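Local coordinates for protein PA1221 (Pseudomonas aeruginosa, PDB 4DG8) that belongs to the AMP-binding (ANL) enzyme family, carries a phosphopantetheine attachment domain, and has adenosine monophosphate bound in its pocket, at residues Y427-P432 with P480-P485; K423-R428 with G456-L461; A433-F438 with L445-L450; L460-T465 with H486-V491. One frame throughout, in Å; residues are numbered along the deposited sequence.

Contact 1: Y427-P432 with P480-P485; sequences YRLDLP and PTWQRP. With AMP (adenosine monophosphate), chain B.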
# COMPACT_ATOMS: atom_id res chain seq x y z
N TYR A 427 4.22 0.71 6.62
CA TYR A 427 5.43 1.00 5.86
C TYR A 427 6.55 -0.03 6.08
O TYR A 427 6.80 -0.46 7.20
CB TYR A 427 5.99 2.37 6.27
CG TYR A 427 5.08 3.54 5.99
CD1 TYR A 427 4.83 3.96 4.69
CD2 TYR A 427 4.50 4.26 7.04
CE1 TYR A 427 4.01 5.04 4.44
CE2 TYR A 427 3.68 5.35 6.80
CZ TYR A 427 3.45 5.74 5.49
OH TYR A 427 2.63 6.82 5.23
N ARG A 428 7.22 -0.41 5.00
CA ARG A 428 8.50 -1.10 5.15
C ARG A 428 9.57 -0.12 5.65
O ARG A 428 9.62 1.06 5.27
CB ARG A 428 8.95 -1.73 3.83
CG ARG A 428 8.11 -2.91 3.39
CD ARG A 428 8.51 -3.35 1.97
NE ARG A 428 8.24 -2.31 0.97
CZ ARG A 428 8.35 -2.50 -0.34
NH1 ARG A 428 8.74 -3.68 -0.82
NH2 ARG A 428 8.08 -1.50 -1.18
N LEU A 429 10.44 -0.60 6.53
CA LEU A 429 11.49 0.24 7.04
C LEU A 429 12.77 -0.55 7.17
O LEU A 429 12.77 -1.67 7.74
CB LEU A 429 11.09 0.80 8.41
CG LEU A 429 12.09 1.78 9.01
CD1 LEU A 429 12.30 2.94 8.04
CD2 LEU A 429 11.60 2.27 10.36
N ASP A 430 13.86 0.05 6.69
CA ASP A 430 15.16 -0.56 6.87
C ASP A 430 15.57 -0.05 8.23
O ASP A 430 16.06 1.07 8.39
CB ASP A 430 16.11 -0.03 5.80
CG ASP A 430 17.46 -0.72 5.82
OD1 ASP A 430 17.86 -1.26 6.88
OD2 ASP A 430 18.13 -0.71 4.75
N LEU A 431 15.39 -0.92 9.21
CA LEU A 431 15.54 -0.54 10.61
C LEU A 431 17.01 -0.31 10.94
O LEU A 431 17.35 0.69 11.59
CB LEU A 431 14.89 -1.59 11.51
CG LEU A 431 14.84 -1.29 13.01
CD1 LEU A 431 14.05 -0.03 13.27
CD2 LEU A 431 14.23 -2.46 13.75
N PRO A 432 17.89 -1.22 10.50
CA PRO A 432 19.31 -1.06 10.80
C PRO A 432 19.89 0.21 10.17
O PRO A 432 20.81 0.79 10.75
CB PRO A 432 19.95 -2.31 10.18
CG PRO A 432 18.84 -3.30 10.11
CD PRO A 432 17.63 -2.49 9.78
N PRO A 480 10.16 11.93 8.73
CA PRO A 480 8.71 11.93 8.62
C PRO A 480 8.10 11.42 9.92
O PRO A 480 8.75 10.65 10.64
CB PRO A 480 8.44 10.96 7.46
CG PRO A 480 9.64 10.08 7.42
CD PRO A 480 10.80 10.93 7.85
N THR A 481 6.88 11.85 10.23
CA THR A 481 6.26 11.50 11.50
C THR A 481 6.34 9.99 11.77
O THR A 481 6.69 9.56 12.88
CB THR A 481 4.77 11.94 11.57
OG1 THR A 481 4.05 11.40 10.46
CG2 THR A 481 4.65 13.46 11.58
N TRP A 482 6.05 9.20 10.74
CA TRP A 482 5.92 7.75 10.91
C TRP A 482 7.26 7.05 11.25
O TRP A 482 7.26 5.90 11.68
CB TRP A 482 5.27 7.11 9.69
CG TRP A 482 6.16 7.06 8.49
CD1 TRP A 482 6.27 7.99 7.50
CD2 TRP A 482 7.06 5.99 8.14
NE1 TRP A 482 7.20 7.58 6.56
CE2 TRP A 482 7.69 6.36 6.93
CE3 TRP A 482 7.38 4.77 8.73
CZ2 TRP A 482 8.64 5.54 6.30
CZ3 TRP A 482 8.32 3.95 8.11
CH2 TRP A 482 8.94 4.34 6.91
N GLN A 483 8.38 7.74 11.05
CA GLN A 483 9.69 7.20 11.42
C GLN A 483 10.24 7.71 12.75
O GLN A 483 11.31 7.28 13.17
CB GLN A 483 10.73 7.52 10.35
CG GLN A 483 10.49 6.85 9.03
CD GLN A 483 11.59 7.14 8.03
OE1 GLN A 483 12.56 7.83 8.34
NE2 GLN A 483 11.45 6.61 6.82
N ARG A 484 9.54 8.64 13.40
CA ARG A 484 10.04 9.20 14.66
C ARG A 484 9.72 8.26 15.80
O ARG A 484 8.56 7.90 15.99
CB ARG A 484 9.43 10.56 14.94
CG ARG A 484 9.83 11.64 13.95
CD ARG A 484 8.91 12.84 14.11
NE ARG A 484 9.10 13.81 13.05
CZ ARG A 484 8.35 14.90 12.91
NH1 ARG A 484 7.37 15.14 13.77
NH2 ARG A 484 8.58 15.74 11.91
N PRO A 485 10.74 7.87 16.57
CA PRO A 485 10.47 6.99 17.72
C PRO A 485 9.44 7.62 18.65
O PRO A 485 9.44 8.84 18.83
CB PRO A 485 11.82 6.91 18.43
CG PRO A 485 12.81 7.11 17.33
CD PRO A 485 12.18 8.10 16.38
P AMP B . 4.51 -3.37 1.17
O1P AMP B . 4.59 -2.09 1.97
O2P AMP B . 3.15 -3.84 0.69
O3P AMP B . 5.46 -3.20 -0.01
O5' AMP B . 5.22 -4.55 1.97
C5' AMP B . 5.50 -5.78 1.34
C4' AMP B . 6.12 -6.76 2.29
O4' AMP B . 5.24 -6.97 3.43
C3' AMP B . 6.34 -8.16 1.74
O3' AMP B . 7.52 -8.26 0.95
C2' AMP B . 6.37 -9.01 3.00
O2' AMP B . 7.63 -8.90 3.65
C1' AMP B . 5.32 -8.31 3.87
N9 AMP B . 3.98 -8.93 3.72
C8 AMP B . 2.97 -8.42 2.97
N7 AMP B . 1.86 -9.19 3.02
C5 AMP B . 2.14 -10.24 3.81
C6 AMP B . 1.40 -11.44 4.29
N6 AMP B . 0.13 -11.67 3.92
N1 AMP B . 2.04 -12.30 5.12
C2 AMP B . 3.32 -12.06 5.50
N3 AMP B . 4.04 -10.99 5.11
C4 AMP B . 3.53 -10.06 4.28

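Contact 2: K423-R428 with G456-L461; sequences KLNGYR and GVKQLL. With AMP (adenosine monophosphate), chain B.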
# COMPACT_ATOMS: atom_id res chain seq x y z
N LYS A 423 8.00 -4.16 9.17
CA LYS A 423 6.81 -3.41 8.78
C LYS A 423 6.34 -2.52 9.94
O LYS A 423 5.99 -3.02 11.00
CB LYS A 423 5.67 -4.36 8.36
CG LYS A 423 5.94 -5.20 7.10
CD LYS A 423 5.95 -4.33 5.83
CE LYS A 423 4.56 -3.78 5.45
NZ LYS A 423 3.68 -4.75 4.71
N LEU A 424 6.34 -1.21 9.73
CA LEU A 424 5.91 -0.29 10.77
C LEU A 424 4.68 0.51 10.33
O LEU A 424 4.78 1.40 9.48
CB LEU A 424 7.08 0.65 11.12
CG LEU A 424 6.90 1.77 12.14
CD1 LEU A 424 6.33 1.21 13.43
CD2 LEU A 424 8.23 2.47 12.39
N ASN A 425 3.54 0.20 10.91
CA ASN A 425 2.29 0.88 10.58
C ASN A 425 2.08 1.05 9.08
O ASN A 425 1.83 2.16 8.60
CB ASN A 425 2.18 2.20 11.32
CG ASN A 425 2.27 2.02 12.81
OD1 ASN A 425 1.59 1.16 13.38
ND2 ASN A 425 3.14 2.79 13.45
N GLY A 426 2.19 -0.05 8.35
CA GLY A 426 1.93 -0.05 6.92
C GLY A 426 3.14 0.19 6.04
O GLY A 426 3.09 -0.09 4.84
N TYR A 427 4.22 0.71 6.62
CA TYR A 427 5.43 1.00 5.86
C TYR A 427 6.55 -0.03 6.08
O TYR A 427 6.80 -0.46 7.20
CB TYR A 427 5.99 2.37 6.27
CG TYR A 427 5.08 3.54 5.99
CD1 TYR A 427 4.83 3.96 4.69
CD2 TYR A 427 4.50 4.26 7.04
CE1 TYR A 427 4.01 5.04 4.44
CE2 TYR A 427 3.68 5.35 6.80
CZ TYR A 427 3.45 5.74 5.49
OH TYR A 427 2.63 6.82 5.23
N ARG A 428 7.22 -0.41 5.00
CA ARG A 428 8.50 -1.10 5.15
C ARG A 428 9.57 -0.12 5.65
O ARG A 428 9.62 1.06 5.27
CB ARG A 428 8.95 -1.73 3.83
CG ARG A 428 8.11 -2.91 3.39
CD ARG A 428 8.51 -3.35 1.97
NE ARG A 428 8.24 -2.31 0.97
CZ ARG A 428 8.35 -2.50 -0.34
NH1 ARG A 428 8.74 -3.68 -0.82
NH2 ARG A 428 8.08 -1.50 -1.18
N GLY A 456 -3.58 -1.09 18.34
CA GLY A 456 -3.32 -1.64 17.02
C GLY A 456 -2.09 -1.05 16.35
O GLY A 456 -1.88 -1.21 15.14
N VAL A 457 -1.26 -0.36 17.13
CA VAL A 457 -0.16 0.37 16.52
C VAL A 457 1.23 -0.04 17.01
O VAL A 457 1.48 -0.16 18.22
CB VAL A 457 -0.35 1.90 16.68
CG1 VAL A 457 0.98 2.63 16.57
CG2 VAL A 457 -1.34 2.41 15.65
N LYS A 458 2.12 -0.27 16.05
CA LYS A 458 3.50 -0.54 16.36
C LYS A 458 4.16 0.79 16.68
O LYS A 458 3.99 1.79 15.96
CB LYS A 458 4.23 -1.23 15.20
CG LYS A 458 3.58 -2.52 14.70
CD LYS A 458 3.07 -2.33 13.27
CE LYS A 458 2.79 -3.65 12.58
NZ LYS A 458 2.49 -3.45 11.13
N GLN A 459 4.89 0.80 17.78
CA GLN A 459 5.62 1.96 18.21
C GLN A 459 7.09 1.64 18.10
O GLN A 459 7.52 0.52 18.40
CB GLN A 459 5.26 2.33 19.65
CG GLN A 459 3.86 2.89 19.80
CD GLN A 459 3.46 3.14 21.25
OE1 GLN A 459 4.10 2.65 22.18
NE2 GLN A 459 2.39 3.91 21.44
N LEU A 460 7.83 2.62 17.62
CA LEU A 460 9.27 2.57 17.55
C LEU A 460 9.78 3.14 18.87
O LEU A 460 9.23 4.13 19.38
CB LEU A 460 9.75 3.40 16.37
CG LEU A 460 11.16 3.20 15.86
CD1 LEU A 460 11.37 1.76 15.41
CD2 LEU A 460 11.42 4.17 14.71
N LEU A 461 10.79 2.51 19.44
CA LEU A 461 11.42 2.98 20.66
C LEU A 461 12.90 3.11 20.38
O LEU A 461 13.49 2.25 19.73
CB LEU A 461 11.18 2.01 21.81
CG LEU A 461 9.74 1.80 22.29
CD1 LEU A 461 9.73 0.94 23.54
CD2 LEU A 461 9.06 3.14 22.56
P AMP B . 4.51 -3.37 1.17
O1P AMP B . 4.59 -2.09 1.97
O2P AMP B . 3.15 -3.84 0.69
O3P AMP B . 5.46 -3.20 -0.01
O5' AMP B . 5.22 -4.55 1.97
C5' AMP B . 5.50 -5.78 1.34
C4' AMP B . 6.12 -6.76 2.29
O4' AMP B . 5.24 -6.97 3.43
C3' AMP B . 6.34 -8.16 1.74
O3' AMP B . 7.52 -8.26 0.95
C2' AMP B . 6.37 -9.01 3.00
O2' AMP B . 7.63 -8.90 3.65
C1' AMP B . 5.32 -8.31 3.87
N9 AMP B . 3.98 -8.93 3.72
C8 AMP B . 2.97 -8.42 2.97
N7 AMP B . 1.86 -9.19 3.02
C5 AMP B . 2.14 -10.24 3.81
C6 AMP B . 1.40 -11.44 4.29
N6 AMP B . 0.13 -11.67 3.92
N1 AMP B . 2.04 -12.30 5.12
C2 AMP B . 3.32 -12.06 5.50
N3 AMP B . 4.04 -10.99 5.11
C4 AMP B . 3.53 -10.06 4.28

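Contact 3: A433-F438 with L445-L450; sequences ALEQRF and LDCALL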
# COMPACT_ATOMS: atom_id res chain seq x y z
N ALA A 433 19.35 0.64 9.03
CA ALA A 433 19.82 1.88 8.40
C ALA A 433 19.47 3.10 9.25
O ALA A 433 20.32 3.95 9.50
CB ALA A 433 19.27 2.03 6.98
N LEU A 434 18.22 3.16 9.70
CA LEU A 434 17.74 4.26 10.54
C LEU A 434 18.49 4.29 11.88
O LEU A 434 18.85 5.35 12.41
CB LEU A 434 16.22 4.14 10.75
CG LEU A 434 15.55 5.25 11.56
CD1 LEU A 434 15.85 6.61 10.93
CD2 LEU A 434 14.04 5.02 11.73
N GLU A 435 18.74 3.09 12.39
CA GLU A 435 19.50 2.91 13.62
C GLU A 435 20.92 3.47 13.45
O GLU A 435 21.42 4.25 14.28
CB GLU A 435 19.57 1.41 13.91
CG GLU A 435 19.91 1.03 15.33
CD GLU A 435 19.67 -0.44 15.58
OE1 GLU A 435 19.01 -0.77 16.58
OE2 GLU A 435 20.13 -1.27 14.76
N GLN A 436 21.57 3.05 12.36
CA GLN A 436 22.92 3.51 12.05
C GLN A 436 22.92 5.02 11.90
O GLN A 436 23.88 5.70 12.27
CB GLN A 436 23.43 2.82 10.77
CG GLN A 436 24.82 3.28 10.32
CD GLN A 436 25.90 3.08 11.39
OE1 GLN A 436 26.68 3.99 11.67
NE2 GLN A 436 25.95 1.89 11.97
N ARG A 437 21.81 5.55 11.38
CA ARG A 437 21.63 6.99 11.24
C ARG A 437 21.57 7.72 12.60
O ARG A 437 22.15 8.80 12.77
CB ARG A 437 20.40 7.28 10.39
CG ARG A 437 20.18 8.75 10.15
CD ARG A 437 19.09 9.02 9.11
NE ARG A 437 19.04 10.45 8.84
CZ ARG A 437 18.02 11.10 8.29
NH1 ARG A 437 16.92 10.44 7.92
NH2 ARG A 437 18.10 12.41 8.10
N PHE A 438 20.87 7.13 13.57
CA PHE A 438 20.90 7.66 14.94
C PHE A 438 22.32 7.62 15.52
O PHE A 438 22.76 8.57 16.16
CB PHE A 438 19.94 6.90 15.86
CG PHE A 438 18.56 7.50 15.93
CD1 PHE A 438 18.26 8.45 16.89
CD2 PHE A 438 17.56 7.09 15.06
CE1 PHE A 438 16.98 9.01 16.97
CE2 PHE A 438 16.28 7.65 15.13
CZ PHE A 438 15.99 8.61 16.09
N LEU A 445 27.10 7.21 21.12
CA LEU A 445 28.01 6.10 20.86
C LEU A 445 27.29 4.95 20.15
O LEU A 445 27.57 4.66 18.98
CB LEU A 445 28.64 5.59 22.15
N ASP A 446 26.37 4.31 20.86
CA ASP A 446 25.58 3.22 20.28
C ASP A 446 24.09 3.54 20.41
O ASP A 446 23.69 4.36 21.24
CB ASP A 446 25.90 1.89 20.98
CG ASP A 446 25.50 0.68 20.14
OD1 ASP A 446 25.39 0.82 18.91
OD2 ASP A 446 25.32 -0.41 20.72
N CYS A 447 23.28 2.87 19.59
CA CYS A 447 21.83 3.05 19.60
C CYS A 447 21.09 1.78 19.18
O CYS A 447 21.53 1.08 18.26
CB CYS A 447 21.44 4.21 18.67
SG CYS A 447 19.68 4.25 18.20
N ALA A 448 19.97 1.50 19.83
CA ALA A 448 19.11 0.39 19.43
C ALA A 448 17.65 0.81 19.22
O ALA A 448 17.04 1.48 20.07
CB ALA A 448 19.19 -0.75 20.45
N LEU A 449 17.11 0.43 18.07
CA LEU A 449 15.71 0.67 17.76
C LEU A 449 14.91 -0.60 18.02
O LEU A 449 15.26 -1.67 17.55
CB LEU A 449 15.55 1.11 16.30
CG LEU A 449 16.17 2.47 15.95
CD1 LEU A 449 15.93 2.82 14.49
CD2 LEU A 449 15.62 3.56 16.85
N LEU A 450 13.83 -0.45 18.79
CA LEU A 450 12.97 -1.55 19.18
C LEU A 450 11.55 -1.28 18.69
O LEU A 450 11.20 -0.14 18.38
CB LEU A 450 12.95 -1.70 20.71
CG LEU A 450 14.26 -1.92 21.46
CD1 LEU A 450 13.98 -1.97 22.96
CD2 LEU A 450 14.97 -3.19 21.00

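Contact 4: L460-T465 with H486-V491; sequences LLCAWT and HACVRV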
# COMPACT_ATOMS: atom_id res chain seq x y z
N LEU A 460 7.83 2.62 17.62
CA LEU A 460 9.27 2.57 17.55
C LEU A 460 9.78 3.14 18.87
O LEU A 460 9.23 4.13 19.38
CB LEU A 460 9.75 3.40 16.37
CG LEU A 460 11.16 3.20 15.86
CD1 LEU A 460 11.37 1.76 15.41
CD2 LEU A 460 11.42 4.17 14.71
N LEU A 461 10.79 2.51 19.44
CA LEU A 461 11.42 2.98 20.66
C LEU A 461 12.90 3.11 20.38
O LEU A 461 13.49 2.25 19.73
CB LEU A 461 11.18 2.01 21.81
CG LEU A 461 9.74 1.80 22.29
CD1 LEU A 461 9.73 0.94 23.54
CD2 LEU A 461 9.06 3.14 22.56
N CYS A 462 13.51 4.19 20.85
CA CYS A 462 14.94 4.40 20.63
C CYS A 462 15.74 4.49 21.93
O CYS A 462 15.56 5.43 22.71
CB CYS A 462 15.19 5.66 19.80
SG CYS A 462 16.92 6.20 19.82
N ALA A 463 16.64 3.52 22.15
CA ALA A 463 17.55 3.55 23.29
C ALA A 463 18.95 3.96 22.82
O ALA A 463 19.40 3.52 21.77
CB ALA A 463 17.60 2.19 23.97
N TRP A 464 19.63 4.81 23.57
CA TRP A 464 20.95 5.25 23.14
C TRP A 464 21.93 5.46 24.28
O TRP A 464 21.53 5.64 25.43
CB TRP A 464 20.86 6.50 22.25
CG TRP A 464 20.20 7.69 22.89
CD1 TRP A 464 18.86 7.97 22.94
CD2 TRP A 464 20.86 8.78 23.55
NE1 TRP A 464 18.65 9.16 23.60
CE2 TRP A 464 19.85 9.68 23.98
CE3 TRP A 464 22.20 9.09 23.82
CZ2 TRP A 464 20.15 10.85 24.67
CZ3 TRP A 464 22.49 10.26 24.51
CH2 TRP A 464 21.47 11.12 24.92
N THR A 465 23.22 5.39 23.95
CA THR A 465 24.28 5.65 24.92
C THR A 465 25.14 6.78 24.40
O THR A 465 25.33 6.90 23.18
CB THR A 465 25.20 4.42 25.14
OG1 THR A 465 25.84 4.08 23.90
CG2 THR A 465 24.39 3.22 25.66
N HIS A 486 8.57 6.79 19.20
CA HIS A 486 7.61 7.24 20.19
C HIS A 486 8.34 7.77 21.43
O HIS A 486 7.90 8.73 22.06
CB HIS A 486 6.68 6.09 20.59
CG HIS A 486 5.77 6.42 21.73
ND1 HIS A 486 4.68 7.25 21.60
CD2 HIS A 486 5.80 6.04 23.03
CE1 HIS A 486 4.07 7.36 22.77
NE2 HIS A 486 4.74 6.64 23.65
N ALA A 487 9.46 7.13 21.76
CA ALA A 487 10.28 7.57 22.88
C ALA A 487 11.78 7.46 22.57
O ALA A 487 12.24 6.43 22.08
CB ALA A 487 9.94 6.76 24.13
N CYS A 488 12.52 8.52 22.86
CA CYS A 488 13.99 8.47 22.81
C CYS A 488 14.51 8.47 24.23
O CYS A 488 14.30 9.43 24.97
CB CYS A 488 14.57 9.67 22.07
SG CYS A 488 14.47 9.57 20.30
N VAL A 489 15.20 7.40 24.61
CA VAL A 489 15.68 7.26 25.98
C VAL A 489 17.18 6.97 26.06
O VAL A 489 17.68 6.04 25.42
CB VAL A 489 14.90 6.16 26.74
CG1 VAL A 489 15.33 6.11 28.18
CG2 VAL A 489 13.40 6.39 26.63
N ARG A 490 17.89 7.78 26.84
CA ARG A 490 19.31 7.58 27.07
C ARG A 490 19.50 6.54 28.17
O ARG A 490 18.96 6.70 29.27
CB ARG A 490 19.97 8.90 27.49
CG ARG A 490 21.41 8.77 27.99
CD ARG A 490 21.79 9.97 28.84
NE ARG A 490 23.23 10.04 29.10
CZ ARG A 490 23.85 9.39 30.08
NH1 ARG A 490 23.17 8.59 30.89
NH2 ARG A 490 25.16 9.53 30.23
N VAL A 491 20.24 5.48 27.88
CA VAL A 491 20.56 4.50 28.91
C VAL A 491 22.06 4.51 29.19
O VAL A 491 22.83 5.14 28.46
CB VAL A 491 20.16 3.07 28.48
CG1 VAL A 491 18.65 2.99 28.23
CG2 VAL A 491 20.93 2.66 27.23

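Contact 1: Y427-P432 with P480-P485
The second strand of the hairpin 421-424/427-430, in the smaller C-terminal part of this ANL-family protein, meets the 3-10 turn 481-483 through a face-to-face stack of Y427 on W482. The phenol ring lies over the five-membered ring of the indole, centroids 3.9 Å apart and planes inclined by 30°. The closest atoms are Y427 CD2 and W482 CD2, at 3.3 Å. Beside it, Y427 CB makes a CH-pi contact over the six-membered ring, 3.7 Å from its centroid, so the tyrosine covers both rings of the indole. W482 holds its CG between the backbone N and the carbonyl carbon (chi1 73°), which swings the indole toward the strand and lets Q483 CG cover the opposite face, 3.4 Å above the plane. L429 CD1 touches the far corner of the indole at CH2 (3.8 Å), and lies 4.0 Å from Q483 NE2. The side chain of R428 points the other way, although its carbonyl O lies near W482 CH2: the guanidinium carries AMP O3P 3.0 Å above its plane and over its centre, while NH1 forms a salt bridge with E313. The Y427 hydroxyl is hydrogen-bonded to S214 OG. No hydrogen bond joins the two segments, and their contact rests on aromatic and apolar packing, while alternation along the strand keeps the positive charge on the phosphate side.

Contact 2: K423-R428 with G456-L461
N425 grips the backbone of K458 with both ends of its side-chain amide. N425 ND2 donates to K458 O at 2.8 Å, in the plane of that carbonyl and with an N-H...O angle of 152°, while N425 OD1 accepts from K458 N in a longer, more bent bond of 3.1 Å. Serving the N-H and the C=O of one residue fixes the rotation of the amide. The V457 side chain crosses that of N425 at about a right angle, V457 CG1 lying 3.6 Å from N425 OD1. N425 and G426 are the central residues of the type I' beta turn closing the hairpin 421-424/427-430, whose end thus docks on strand 457-466. The K458 side chain reaches back along the hairpin, NZ passing 3.5 Å from K423 O and ending in a salt bridge with D286. K423 leaves on the ligand side, its chain folded at three successive torsions, and NZ donates to AMP O4' at 3.0 Å and AMP O5' at 3.1 Å as well as to G285 O. L424 and K458 slide past each other in opposite directions, L424 CD1 coming 3.7 Å from K458 CB. Beyond it, L424 CD2 meets L460 CD2 at 4.3 Å.

Contact 3: A433-F438 with L445-L450
E435 and L449 meet because their first torsions send the side chains across the gap between helix and strand: E435 CG lies opposite the backbone N (chi1 -161°) with the chain extended beyond it, whereas L449 CG stands beside its own backbone N. The contact is an alpha/beta layer, helix 431-439 lying on one face of the three-stranded sheet 444-454, 457-466 and 487-490. The two short segments run roughly antiparallel, their axes 7.5 Å apart at an angle of 147°. The glutamate does not stay within the hydrophobic layer but passes over the rim of the sheet, where OE1 accepts the N-H of L449 at 2.7 Å in a nearly straight bond (164°). The donor meets the anti side of the carboxylate, somewhat out of its plane. Strand 444-454 is outermost in the sheet: A448 pairs with A463 of the middle strand, so the N-H of L449 faces the other way, and the helix side chain provides for it. Underneath, L449 CD1 is wedged between neighbouring helix positions, 3.8 Å from L434 CG and 3.9 Å from E435 CB. A448 faces the other layer, against L507 of helix 504-510. Toward the C-terminal end of the helix segment F438 takes over, also packing on L475 and L476 of helix 473-478. C447 SG approaches its ring obliquely, 5.0 Å from the centroid in a sulfur-aromatic contact, and lies closest to F438 CB at 3.5 Å.

Contact 4: L460-T465 with H486-V491
C462 and W464 alternate donor and acceptor with residues of 486-491, as parallel strands do. C462 N donates to A487 O at 2.9 Å and C462 O accepts from V489 N at 2.8 Å; further on, W464 N donates to V489 O at 3.0 Å and W464 O accepts from V491 N at 2.8 Å. Both bonds of C462 are nearly straight, whereas the one at W464 N is bent to 149°. Just before the regular pairing, H486 N instead of A487 N donates to L460 O, tilted out of the carbonyl plane. Between these bonds, C488 CA, A463 CA and R490 CA turn their hydrogens toward carbonyls of the partner strand. Side chains follow the pairing: C462 and W464 share a face with C488 and R490, and A463 shares the other with V489. W464 buries the most surface of any residue here; with chi1 at 59° its ring is folded over its own backbone and toward R490. R490 CB lies over the six-membered ring of W464, 3.6 Å from the centroid in a CH-pi contact, and the extended arginine continues past the rim. C462 CB and C488 SG are in van der Waals contact at 4.0 Å. The pair forms the two strands of a beta-alpha-beta unit whose connection is helix 473-478. Strand 457-466 is central, flanked by 444-454 on its other edge; C462 looks toward F438 of helix 431-439, and A463 toward L507 of helix 504-510.

Contacts 1 and 3 are buried, and contact 1 uses strand 427-430, which leads into the helix of contact 3. Contacts 2 and 4 are partly buried and share L460 and L461; contact 4 has exposed residues at H486 and R490. Contacts 1 and 2 start from the same hairpin and turn the charges of R428 and K423 to AMP, whereas E435 in contact 3 and R490 in contact 4 act on strands of the sheet. Backbone pairing dominates contact 4 alone. Contact 3 combines apolar packing with one side-chain-to-backbone bond, contact 2 relies on an amide clamp, and contact 1 on aromatic stacking. Strands 444-454 and 457-466, of contacts 3 and 4, are neighbours in one sheet, while P485 ties contact 1 to F438 and C462.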